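Local coordinates for replication initiator A family protein (Staphylococcus aureus CA-347, PDB 4PT7), which probably initiates replication of staphylococcal multiresistance plasmids by assembling on the plasmid origin, presumably through its winged-helix N-terminal domain, at residues B[98-101]-B[106-109]; B[53-58]-B[64-69]; B[21-26]-B[30-35]. All coordinates share one frame; numbering follows the deposited sequence.

Contact 1: residues B[98-101]-B[106-109]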
ATOM      1  N   LYS B  98       9.273   0.097  22.130  1.00 73.19           N
ATOM      2  CA  LYS B  98      10.565   0.116  22.821  1.00 78.18           C
ATOM      3  C   LYS B  98      11.650  -0.367  21.859  1.00 82.60           C
ATOM      4  O   LYS B  98      11.628  -1.514  21.401  1.00 79.88           O
ATOM      5  CB  LYS B  98      10.542  -0.785  24.063  1.00 78.63           C
ATOM      6  CG  LYS B  98       9.615  -0.308  25.178  1.00 82.15           C
ATOM      7  CD  LYS B  98       9.770  -1.147  26.440  1.00 82.63           C
ATOM      8  CE  LYS B  98       8.801  -0.700  27.537  1.00 85.75           C
ATOM      9  NZ  LYS B  98       8.976   0.733  27.910  1.00 85.79           N
ATOM     10  N   ARG B  99      12.594   0.515  21.547  1.00 87.91           N
ATOM     11  CA  ARG B  99      13.675   0.171  20.632  1.00 92.25           C
ATOM     12  C   ARG B  99      14.804  -0.595  21.310  1.00 95.43           C
ATOM     13  O   ARG B  99      15.095  -0.386  22.491  1.00 94.26           O
ATOM     14  CB  ARG B  99      14.233   1.435  19.976  1.00 90.92           C
ATOM     15  CG  ARG B  99      13.314   2.038  18.927  1.00 93.39           C
ATOM     16  CD  ARG B  99      14.006   3.156  18.162  1.00 93.20           C
ATOM     17  NE  ARG B  99      13.274   3.525  16.953  1.00 93.10           N
ATOM     18  CZ  ARG B  99      12.069   4.087  16.943  1.00 94.74           C
ATOM     19  NH1 ARG B  99      11.448   4.354  18.086  1.00 95.27           N
ATOM     20  NH2 ARG B  99      11.483   4.383  15.790  1.00 93.26           N
ATOM     21  N   ARG B 100      15.430  -1.487  20.549  1.00 99.28           N
ATOM     22  CA  ARG B 100      16.535  -2.294  21.045  1.00104.18           C
ATOM     23  C   ARG B 100      17.778  -1.996  20.206  1.00108.23           C
ATOM     24  O   ARG B 100      18.857  -2.552  20.441  1.00108.74           O
ATOM     25  CB  ARG B 100      16.165  -3.780  20.967  1.00103.13           C
ATOM     26  CG  ARG B 100      15.043  -4.180  21.926  1.00 99.17           C
ATOM     27  CD  ARG B 100      14.238  -5.357  21.405  1.00 96.54           C
ATOM     28  NE  ARG B 100      15.018  -6.586  21.295  1.00 96.36           N
ATOM     29  CZ  ARG B 100      14.560  -7.710  20.749  1.00 96.06           C
ATOM     30  NH1 ARG B 100      13.328  -7.756  20.262  1.00 94.19           N
ATOM     31  NH2 ARG B 100      15.330  -8.789  20.691  1.00 97.09           N
ATOM     32  N   GLY B 101      17.612  -1.107  19.227  1.00110.76           N
ATOM     33  CA  GLY B 101      18.715  -0.725  18.363  1.00113.76           C
ATOM     34  C   GLY B 101      19.235  -1.866  17.511  1.00116.24           C
ATOM     35  O   GLY B 101      18.713  -2.983  17.567  1.00116.67           O
ATOM     36  N   ASN B 106      12.127  -4.090  17.232  1.00 76.50           N
ATOM     37  CA  ASN B 106      11.646  -3.283  18.342  1.00 72.82           C
ATOM     38  C   ASN B 106      10.522  -4.016  19.066  1.00 67.13           C
ATOM     39  O   ASN B 106       9.806  -4.818  18.472  1.00 68.09           O
ATOM     40  CB  ASN B 106      11.139  -1.929  17.838  1.00 76.65           C
ATOM     41  CG  ASN B 106      12.227  -1.110  17.169  1.00 81.31           C
ATOM     42  OD1 ASN B 106      13.308  -0.917  17.733  1.00 82.30           O
ATOM     43  ND2 ASN B 106      11.947  -0.624  15.962  1.00 82.27           N
ATOM     44  N   ILE B 107      10.381  -3.747  20.356  1.00 62.26           N
ATOM     45  CA  ILE B 107       9.332  -4.364  21.150  1.00 56.72           C
ATOM     46  C   ILE B 107       8.093  -3.485  21.039  1.00 53.78           C
ATOM     47  O   ILE B 107       8.140  -2.307  21.383  1.00 50.90           O
ATOM     48  CB  ILE B 107       9.724  -4.451  22.637  1.00 58.01           C
ATOM     49  CG1 ILE B 107      11.049  -5.196  22.783  1.00 61.07           C
ATOM     50  CG2 ILE B 107       8.642  -5.176  23.418  1.00 53.11           C
ATOM     51  CD1 ILE B 107      11.009  -6.596  22.224  1.00 69.44           C
ATOM     52  N   LEU B 108       6.999  -4.055  20.543  1.00 50.26           N
ATOM     53  CA  LEU B 108       5.743  -3.319  20.399  1.00 46.46           C
ATOM     54  C   LEU B 108       4.679  -3.837  21.364  1.00 44.03           C
ATOM     55  O   LEU B 108       4.434  -5.048  21.453  1.00 41.45           O
ATOM     56  CB  LEU B 108       5.201  -3.420  18.965  1.00 46.39           C
ATOM     57  CG  LEU B 108       5.752  -2.477  17.888  1.00 53.73           C
ATOM     58  CD1 LEU B 108       7.243  -2.693  17.739  1.00 54.86           C
ATOM     59  CD2 LEU B 108       5.046  -2.739  16.557  1.00 49.85           C
ATOM     60  N   TYR B 109       4.053  -2.912  22.083  1.00 40.92           N
ATOM     61  CA  TYR B 109       2.990  -3.246  23.022  1.00 40.51           C
ATOM     62  C   TYR B 109       1.704  -2.616  22.520  1.00 41.87           C
ATOM     63  O   TYR B 109       1.591  -1.385  22.467  1.00 40.88           O
ATOM     64  CB  TYR B 109       3.260  -2.682  24.422  1.00 42.35           C
ATOM     65  CG  TYR B 109       4.243  -3.461  25.255  1.00 48.94           C
ATOM     66  CD1 TYR B 109       5.591  -3.119  25.276  1.00 47.87           C
ATOM     67  CD2 TYR B 109       3.818  -4.527  26.052  1.00 49.23           C
ATOM     68  CE1 TYR B 109       6.499  -3.820  26.070  1.00 51.98           C
ATOM     69  CE2 TYR B 109       4.713  -5.233  26.847  1.00 50.84           C
ATOM     70  CZ  TYR B 109       6.051  -4.874  26.853  1.00 52.12           C
ATOM     71  OH  TYR B 109       6.946  -5.572  27.630  1.00 49.53           O
TER
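Arg100 lays its side chain along Ile107 at a slant, an arginine arm against an aliphatic branch. CD of Arg100 lies 3.5 Å from CG1 of Ile107; the turn at the third torsion (chi3 64°) then swings the guanidinium round, so that NH1 of Arg100 comes to 3.3 Å from CD1 of Ile107. The flat group meets that methyl neither squarely over its face nor at its edge. Beneath this pair the backbones are joined by two hydrogen bonds that close a ring between Lys98 and Ile107, an antiparallel hydrogen-bonded pair. The amide N of Lys98 reaches O of Ile107 at 2.8 Å, and the reciprocal bond from N of Ile107 to O of Lys98 matches it in length. This two-stranded antiparallel hairpin probably corresponds to the wing of a winged-helix domain, consistent with the HTH clan to which the N-terminal region belongs, and the Lys98-Ile107 pair is the last rung before its loop. Lys98 and Ile107 place their side chains on the same face of the sheet, CB to CB 4.0 Å. From there the lysine runs extended until its final torsion, and its CE passes the ring of Tyr109 at 4.1 Å from CE1. Arg99 points the other way, yet its CG sits 3.2 Å from OD1 of Asn106, the guanidinium and amide planes turned 53° apart. Beyond the two segments, Arg100 also rests on Val65, while the side chain of Tyr109 touches Asp57 and Asn61.

Contact 2: residues B[53-58]-B[64-69]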
ATOM      1  N   ASN B  53       3.844 -17.681  21.325  1.00 53.25           N
ATOM      2  CA  ASN B  53       5.276 -17.459  21.155  1.00 52.94           C
ATOM      3  C   ASN B  53       5.915 -17.096  22.488  1.00 50.68           C
ATOM      4  O   ASN B  53       7.085 -16.721  22.540  1.00 52.75           O
ATOM      5  CB  ASN B  53       5.545 -16.328  20.156  1.00 53.26           C
ATOM      6  CG  ASN B  53       5.039 -16.645  18.772  1.00 50.50           C
ATOM      7  OD1 ASN B  53       5.012 -17.805  18.361  1.00 55.22           O
ATOM      8  ND2 ASN B  53       4.654 -15.611  18.031  1.00 55.48           N
ATOM      9  N   SER B  54       5.135 -17.201  23.559  1.00 50.65           N
ATOM     10  CA  SER B  54       5.605 -16.879  24.902  1.00 51.70           C
ATOM     11  C   SER B  54       6.059 -15.427  25.018  1.00 51.06           C
ATOM     12  O   SER B  54       6.868 -15.091  25.882  1.00 52.07           O
ATOM     13  CB  SER B  54       6.756 -17.810  25.303  1.00 55.08           C
ATOM     14  OG  SER B  54       6.388 -19.169  25.146  1.00 62.63           O
ATOM     15  N   TRP B  55       5.544 -14.565  24.145  1.00 49.66           N
ATOM     16  CA  TRP B  55       5.904 -13.152  24.192  1.00 48.78           C
ATOM     17  C   TRP B  55       5.072 -12.449  25.254  1.00 48.81           C
ATOM     18  O   TRP B  55       4.246 -11.583  24.950  1.00 47.38           O
ATOM     19  CB  TRP B  55       5.682 -12.479  22.832  1.00 44.43           C
ATOM     20  CG  TRP B  55       6.606 -12.971  21.752  1.00 51.69           C
ATOM     21  CD1 TRP B  55       7.752 -13.695  21.918  1.00 47.72           C
ATOM     22  CD2 TRP B  55       6.468 -12.754  20.341  1.00 52.31           C
ATOM     23  NE1 TRP B  55       8.334 -13.947  20.701  1.00 50.10           N
ATOM     24  CE2 TRP B  55       7.571 -13.383  19.715  1.00 53.54           C
ATOM     25  CE3 TRP B  55       5.523 -12.094  19.542  1.00 48.15           C
ATOM     26  CZ2 TRP B  55       7.752 -13.371  18.328  1.00 49.21           C
ATOM     27  CZ3 TRP B  55       5.702 -12.083  18.163  1.00 49.29           C
ATOM     28  CH2 TRP B  55       6.809 -12.718  17.570  1.00 49.78           C
ATOM     29  N   VAL B  56       5.291 -12.836  26.506  1.00 49.92           N
ATOM     30  CA  VAL B  56       4.571 -12.246  27.625  1.00 50.11           C
ATOM     31  C   VAL B  56       5.561 -11.593  28.575  1.00 53.58           C
ATOM     32  O   VAL B  56       6.566 -12.180  28.968  1.00 51.69           O
ATOM     33  CB  VAL B  56       3.750 -13.304  28.394  1.00 48.53           C
ATOM     34  CG1 VAL B  56       2.985 -12.646  29.538  1.00 45.45           C
ATOM     35  CG2 VAL B  56       2.796 -14.003  27.444  1.00 49.20           C
ATOM     36  N   ASP B  57       5.252 -10.358  28.929  1.00 59.53           N
ATOM     37  CA  ASP B  57       6.070  -9.549  29.814  1.00 63.76           C
ATOM     38  C   ASP B  57       6.132 -10.149  31.217  1.00 66.40           C
ATOM     39  O   ASP B  57       5.360 -11.047  31.549  1.00 67.32           O
ATOM     40  CB  ASP B  57       5.467  -8.150  29.874  1.00 66.22           C
ATOM     41  CG  ASP B  57       6.460  -7.120  30.268  1.00 74.05           C
ATOM     42  OD1 ASP B  57       7.659  -7.342  30.009  1.00 82.38           O
ATOM     43  OD2 ASP B  57       6.041  -6.087  30.818  1.00 81.18           O
ATOM     44  N   GLU B  58       7.045  -9.649  32.044  1.00 67.12           N
ATOM     45  CA  GLU B  58       7.175 -10.145  33.410  1.00 69.67           C
ATOM     46  C   GLU B  58       5.938  -9.814  34.240  1.00 68.09           C
ATOM     47  O   GLU B  58       5.668 -10.468  35.245  1.00 64.52           O
ATOM     48  CB  GLU B  58       8.416  -9.548  34.088  1.00 75.44           C
ATOM     49  CG  GLU B  58       9.586 -10.508  34.212  1.00 84.12           C
ATOM     50  CD  GLU B  58      10.236 -10.832  32.872  1.00 90.83           C
ATOM     51  OE1 GLU B  58      11.120 -11.719  32.846  1.00 91.31           O
ATOM     52  OE2 GLU B  58       9.872 -10.201  31.852  1.00 90.37           O
ATOM     53  N   PHE B  64       4.799  -7.696  21.075  1.00 44.07           N
ATOM     54  CA  PHE B  64       5.219  -8.207  19.773  1.00 45.14           C
ATOM     55  C   PHE B  64       6.720  -8.022  19.596  1.00 48.06           C
ATOM     56  O   PHE B  64       7.292  -7.026  20.059  1.00 45.34           O
ATOM     57  CB  PHE B  64       4.506  -7.468  18.638  1.00 41.80           C
ATOM     58  CG  PHE B  64       3.028  -7.665  18.622  1.00 42.26           C
ATOM     59  CD1 PHE B  64       2.167  -6.584  18.798  1.00 38.73           C
ATOM     60  CD2 PHE B  64       2.488  -8.928  18.410  1.00 39.98           C
ATOM     61  CE1 PHE B  64       0.783  -6.764  18.763  1.00 41.12           C
ATOM     62  CE2 PHE B  64       1.108  -9.117  18.372  1.00 39.96           C
ATOM     63  CZ  PHE B  64       0.256  -8.033  18.548  1.00 35.23           C
ATOM     64  N   VAL B  65       7.340  -8.988  18.921  1.00 48.81           N
ATOM     65  CA  VAL B  65       8.771  -8.960  18.645  1.00 53.62           C
ATOM     66  C   VAL B  65       8.936  -9.197  17.150  1.00 51.99           C
ATOM     67  O   VAL B  65       9.850  -9.893  16.719  1.00 55.16           O
ATOM     68  CB  VAL B  65       9.519 -10.090  19.384  1.00 59.15           C
ATOM     69  CG1 VAL B  65      11.005  -9.803  19.386  1.00 62.27           C
ATOM     70  CG2 VAL B  65       8.997 -10.237  20.791  1.00 65.41           C
ATOM     71  N   TYR B  66       8.034  -8.630  16.361  1.00 51.38           N
ATOM     72  CA  TYR B  66       8.083  -8.811  14.916  1.00 48.07           C
ATOM     73  C   TYR B  66       9.007  -7.799  14.234  1.00 46.76           C
ATOM     74  O   TYR B  66       9.066  -6.626  14.621  1.00 44.27           O
ATOM     75  CB  TYR B  66       6.673  -8.696  14.331  1.00 43.51           C
ATOM     76  CG  TYR B  66       5.749  -9.863  14.637  1.00 41.90           C
ATOM     77  CD1 TYR B  66       4.508  -9.653  15.241  1.00 39.09           C
ATOM     78  CD2 TYR B  66       6.080 -11.159  14.257  1.00 41.34           C
ATOM     79  CE1 TYR B  66       3.620 -10.701  15.450  1.00 36.15           C
ATOM     80  CE2 TYR B  66       5.191 -12.223  14.463  1.00 43.51           C
ATOM     81  CZ  TYR B  66       3.963 -11.980  15.058  1.00 42.18           C
ATOM     82  OH  TYR B  66       3.075 -13.011  15.250  1.00 43.04           O
ATOM     83  N   SER B  67       9.734  -8.259  13.224  1.00 47.84           N
ATOM     84  CA  SER B  67      10.625  -7.370  12.483  1.00 50.02           C
ATOM     85  C   SER B  67       9.765  -6.548  11.540  1.00 46.14           C
ATOM     86  O   SER B  67       8.593  -6.871  11.318  1.00 44.84           O
ATOM     87  CB  SER B  67      11.654  -8.171  11.674  1.00 48.42           C
ATOM     88  OG  SER B  67      11.025  -9.027  10.736  1.00 50.29           O
ATOM     89  N   ASN B  68      10.341  -5.482  10.997  1.00 48.16           N
ATOM     90  CA  ASN B  68       9.625  -4.615  10.075  1.00 48.68           C
ATOM     91  C   ASN B  68       9.144  -5.384   8.849  1.00 48.05           C
ATOM     92  O   ASN B  68       8.085  -5.091   8.305  1.00 51.89           O
ATOM     93  CB  ASN B  68      10.527  -3.459   9.653  1.00 53.08           C
ATOM     94  CG  ASN B  68      10.671  -2.410  10.737  1.00 54.27           C
ATOM     95  OD1 ASN B  68      11.590  -1.589  10.709  1.00 61.26           O
ATOM     96  ND2 ASN B  68       9.751  -2.419  11.693  1.00 57.04           N
ATOM     97  N   GLU B  69       9.922  -6.373   8.420  1.00 48.24           N
ATOM     98  CA  GLU B  69       9.555  -7.181   7.263  1.00 51.35           C
ATOM     99  C   GLU B  69       8.309  -8.001   7.592  1.00 49.51           C
ATOM    100  O   GLU B  69       7.423  -8.168   6.753  1.00 49.89           O
ATOM    101  CB  GLU B  69      10.690  -8.155   6.879  1.00 55.52           C
ATOM    102  CG  GLU B  69      11.942  -7.531   6.249  1.00 62.89           C
ATOM    103  CD  GLU B  69      12.973  -7.017   7.253  1.00 62.46           C
ATOM    104  OE1 GLU B  69      14.051  -6.581   6.798  1.00 65.76           O
ATOM    105  OE2 GLU B  69      12.725  -7.037   8.479  1.00 66.17           O
TER
HETATM  106  O   HOH W   1       4.406 -15.456  15.133  1.00 44.40           O
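Trp55 and Tyr66 form a T-shaped (edge-to-face) pair: the six-membered ring of the tryptophan drives its edge into the face of the tyrosine, with centroids 4.8 Å apart and planes at 82°. CH2 of Trp55 does the closest touching, 3.5 Å from CE2 of Tyr66, while CZ3 stands over the middle of the phenol ring. A CH-pi contact occupies one face of the indole, where CG2 of Val65 sits 3.5 Å from the centroid of the five-membered ring and 7° off its normal. The valine methyl gets there because CG2 lies anti to the carbonyl carbon, with chi1 (to CG1) at -164°. On the opposite face lies CB of Asn53, so the indole is sandwiched between aliphatic groups. Asn53 and Trp55 belong to the turn in which helix 34-52 ends: Ser54, with positive phi, is the C-prime residue of a Schellman motif, and Trp55 then centres an inverse gamma turn. The polar contact is indirect. One water accepts from ND2 of Asn53 at 2.9 Å and lies 2.8 Å from OH of Tyr66, bridging two groups whose planes stand nearly perpendicular. Both ends have further partners, OH of Tyr66 bonding to Arg46 and OD1 of Asn53 to the backbone N of Glu131 of the second subunit, which also packs on Trp55.

Contact 3: residues B[21-26]-B[30-35]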
ATOM      1  N   LYS B  21     -15.406   0.240  18.641  1.00 36.42           N
ATOM      2  CA  LYS B  21     -16.395   1.227  18.214  1.00 36.89           C
ATOM      3  C   LYS B  21     -15.990   2.634  18.639  1.00 37.93           C
ATOM      4  O   LYS B  21     -16.315   3.616  17.969  1.00 39.51           O
ATOM      5  CB  LYS B  21     -17.776   0.896  18.799  1.00 36.40           C
ATOM      6  CG  LYS B  21     -18.463  -0.318  18.169  1.00 37.55           C
ATOM      7  CD  LYS B  21     -19.962  -0.332  18.506  1.00 31.81           C
ATOM      8  CE  LYS B  21     -20.651  -1.523  17.877  1.00 36.28           C
ATOM      9  NZ  LYS B  21     -22.122  -1.546  18.173  1.00 36.78           N
ATOM     10  N   VAL B  22     -15.278   2.726  19.754  1.00 36.62           N
ATOM     11  CA  VAL B  22     -14.831   4.017  20.249  1.00 39.96           C
ATOM     12  C   VAL B  22     -13.973   4.734  19.189  1.00 40.98           C
ATOM     13  O   VAL B  22     -13.846   5.954  19.219  1.00 41.36           O
ATOM     14  CB  VAL B  22     -14.046   3.842  21.584  1.00 40.29           C
ATOM     15  CG1 VAL B  22     -12.768   3.068  21.344  1.00 39.17           C
ATOM     16  CG2 VAL B  22     -13.763   5.193  22.220  1.00 40.82           C
ATOM     17  N   PHE B  23     -13.405   3.987  18.240  1.00 36.71           N
ATOM     18  CA  PHE B  23     -12.585   4.608  17.192  1.00 37.99           C
ATOM     19  C   PHE B  23     -13.455   5.395  16.216  1.00 42.08           C
ATOM     20  O   PHE B  23     -12.940   6.141  15.382  1.00 40.36           O
ATOM     21  CB  PHE B  23     -11.775   3.553  16.393  1.00 32.70           C
ATOM     22  CG  PHE B  23     -10.613   2.952  17.156  1.00 29.03           C
ATOM     23  CD1 PHE B  23     -10.320   3.372  18.449  1.00 28.55           C
ATOM     24  CD2 PHE B  23      -9.821   1.962  16.581  1.00 25.58           C
ATOM     25  CE1 PHE B  23      -9.250   2.809  19.162  1.00 26.19           C
ATOM     26  CE2 PHE B  23      -8.753   1.396  17.278  1.00 32.56           C
ATOM     27  CZ  PHE B  23      -8.466   1.818  18.571  1.00 31.49           C
ATOM     28  N   PHE B  24     -14.769   5.231  16.306  1.00 42.61           N
ATOM     29  CA  PHE B  24     -15.658   5.940  15.395  1.00 45.31           C
ATOM     30  C   PHE B  24     -16.600   6.899  16.116  1.00 48.79           C
ATOM     31  O   PHE B  24     -17.400   7.581  15.487  1.00 52.33           O
ATOM     32  CB  PHE B  24     -16.489   4.952  14.570  1.00 37.20           C
ATOM     33  CG  PHE B  24     -15.671   3.957  13.801  1.00 39.35           C
ATOM     34  CD1 PHE B  24     -15.290   2.753  14.383  1.00 32.10           C
ATOM     35  CD2 PHE B  24     -15.300   4.209  12.483  1.00 33.37           C
ATOM     36  CE1 PHE B  24     -14.553   1.806  13.658  1.00 32.50           C
ATOM     37  CE2 PHE B  24     -14.564   3.274  11.751  1.00 35.07           C
ATOM     38  CZ  PHE B  24     -14.191   2.069  12.341  1.00 34.85           C
ATOM     39  N   THR B  25     -16.504   6.952  17.436  1.00 54.64           N
ATOM     40  CA  THR B  25     -17.355   7.841  18.219  1.00 59.36           C
ATOM     41  C   THR B  25     -16.510   8.871  18.953  1.00 62.98           C
ATOM     42  O   THR B  25     -16.784  10.072  18.870  1.00 68.52           O
ATOM     43  CB  THR B  25     -18.197   7.054  19.253  1.00 59.95           C
ATOM     44  OG1 THR B  25     -17.329   6.338  20.140  1.00 60.22           O
ATOM     45  CG2 THR B  25     -19.117   6.062  18.544  1.00 62.21           C
ATOM     46  N   SER B  26     -15.483   8.392  19.656  1.00 64.58           N
ATOM     47  CA  SER B  26     -14.570   9.247  20.421  1.00 69.97           C
ATOM     48  C   SER B  26     -13.817  10.209  19.512  1.00 74.13           C
ATOM     49  O   SER B  26     -13.266   9.802  18.481  1.00 70.03           O
ATOM     50  CB  SER B  26     -13.552   8.387  21.184  1.00 70.57           C
ATOM     51  OG  SER B  26     -12.607   9.181  21.885  1.00 67.78           O
ATOM     52  N   LYS B  30     -10.096  10.860  16.360  1.00 46.81           N
ATOM     53  CA  LYS B  30     -10.481  11.433  15.081  1.00 50.09           C
ATOM     54  C   LYS B  30      -9.281  11.526  14.132  1.00 48.17           C
ATOM     55  O   LYS B  30      -9.457  11.655  12.924  1.00 48.68           O
ATOM     56  CB  LYS B  30     -11.109  12.819  15.291  1.00 54.75           C
ATOM     57  CG  LYS B  30     -10.147  13.869  15.844  1.00 65.65           C
ATOM     58  CD  LYS B  30     -10.856  15.199  16.095  1.00 75.54           C
ATOM     59  CE  LYS B  30      -9.857  16.316  16.423  1.00 80.82           C
ATOM     60  NZ  LYS B  30      -9.010  16.052  17.629  1.00 82.30           N
ATOM     61  N   ASN B  31      -8.067  11.446  14.676  1.00 44.69           N
ATOM     62  CA  ASN B  31      -6.853  11.516  13.861  1.00 46.41           C
ATOM     63  C   ASN B  31      -6.480  10.178  13.223  1.00 49.17           C
ATOM     64  O   ASN B  31      -5.627  10.124  12.334  1.00 50.36           O
ATOM     65  CB  ASN B  31      -5.682  12.020  14.710  1.00 47.76           C
ATOM     66  CG  ASN B  31      -5.848  13.482  15.121  1.00 56.03           C
ATOM     67  OD1 ASN B  31      -5.449  13.838  16.256  1.00 52.58           O
ATOM     68  ND2 ASN B  31      -6.377  14.274  14.302  1.00 51.56           N
ATOM     69  N   LEU B  32      -7.115   9.098  13.670  1.00 42.83           N
ATOM     70  CA  LEU B  32      -6.822   7.784  13.122  1.00 41.00           C
ATOM     71  C   LEU B  32      -7.388   7.645  11.716  1.00 42.34           C
ATOM     72  O   LEU B  32      -8.509   8.070  11.435  1.00 43.05           O
ATOM     73  CB  LEU B  32      -7.408   6.665  14.005  1.00 37.99           C
ATOM     74  CG  LEU B  32      -6.858   6.452  15.418  1.00 41.72           C
ATOM     75  CD1 LEU B  32      -7.513   5.207  16.017  1.00 42.54           C
ATOM     76  CD2 LEU B  32      -5.339   6.278  15.383  1.00 39.68           C
ATOM     77  N   THR B  33      -6.602   7.045  10.834  1.00 39.94           N
ATOM     78  CA  THR B  33      -7.027   6.817   9.466  1.00 41.17           C
ATOM     79  C   THR B  33      -7.627   5.411   9.436  1.00 38.97           C
ATOM     80  O   THR B  33      -7.459   4.639  10.379  1.00 38.45           O
ATOM     81  CB  THR B  33      -5.828   6.852   8.508  1.00 43.39           C
ATOM     82  OG1 THR B  33      -4.949   5.762   8.814  1.00 38.83           O
ATOM     83  CG2 THR B  33      -5.063   8.166   8.665  1.00 40.28           C
ATOM     84  N   ASN B  34      -8.321   5.070   8.360  1.00 40.76           N
ATOM     85  CA  ASN B  34      -8.897   3.743   8.276  1.00 39.36           C
ATOM     86  C   ASN B  34      -7.807   2.682   8.343  1.00 40.96           C
ATOM     87  O   ASN B  34      -8.015   1.621   8.935  1.00 42.72           O
ATOM     88  CB  ASN B  34      -9.712   3.581   6.988  1.00 41.65           C
ATOM     89  CG  ASN B  34     -10.998   4.399   6.999  1.00 44.97           C
ATOM     90  OD1 ASN B  34     -11.583   4.646   8.054  1.00 46.74           O
ATOM     91  ND2 ASN B  34     -11.452   4.802   5.819  1.00 43.72           N
ATOM     92  N   ASP B  35      -6.647   2.958   7.750  1.00 41.57           N
ATOM     93  CA  ASP B  35      -5.566   1.981   7.777  1.00 39.88           C
ATOM     94  C   ASP B  35      -5.074   1.701   9.194  1.00 36.35           C
ATOM     95  O   ASP B  35      -4.683   0.575   9.515  1.00 32.39           O
ATOM     96  CB  ASP B  35      -4.402   2.427   6.885  1.00 44.57           C
ATOM     97  CG  ASP B  35      -4.649   2.118   5.418  1.00 48.67           C
ATOM     98  OD1 ASP B  35      -5.151   1.012   5.122  1.00 49.17           O
ATOM     99  OD2 ASP B  35      -4.339   2.972   4.564  1.00 53.32           O
TER
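Lys30 opens the approach to Ser26 through its backbone: its N lies 4.0 Å from O of Ser26, while its long side chain leads away from the first segment. Two residues on, Leu32 turns its side chain inward and supplies the central contact. Its CD1 methyl is set over the middle of the Phe23 ring, 3.9 Å from the centroid and only 8° off the ring normal, a CH-pi contact made squarely to the face. The nearest ring atom is CG of Phe23, 4.0 Å from CD1 of Leu32, and CD2 is equally close, so the methyl is shared across the ring. In Leu32 the second torsion is extended (chi2 -175°), which carries CD1 outward from the backbone to reach the ring, though the two side chains as wholes meet at a slant. This is the apolar join between the short, weakly bonded helix 22-25 and the turn leading into helix 34-52, the first long helix after strand 16-20 within the RepA N-terminal region. Tyr29 and Tyr40 also meet the Phe23 ring in edge-to-face fashion, and Leu94 lies against both Phe23 and Leu32. Thr33 then takes the N-cap position, its OG1 accepting from N of Met36 as the helix begins. In the first turn, ND2 of Asn34 makes a weak hydrogen bond to Asp35 of the second subunit, and OD2 of Asp35 forms a salt bridge with Lys81 of the same chain.

From the N terminus, contact 3 comes first, closing the short loop between helix 22-25 and helix 34-52. That long helix then carries the chain across the domain to contact 2, whose centre lies about 26 Å from that of contact 3 and which closes the loop before helix 68-74. After helix 79-91, contact 1 closes the hairpin of strands 95-98 and 107-110. The three follow in series, none enclosing or crossing another. Contacts 1 and 2 nevertheless touch: O of Leu108 lies 2.7 Å from N of Phe64, a probable hydrogen bond joining hairpin and loop. Contacts 2 and 3, on opposite sides of the chain's centre, both meet the second subunit.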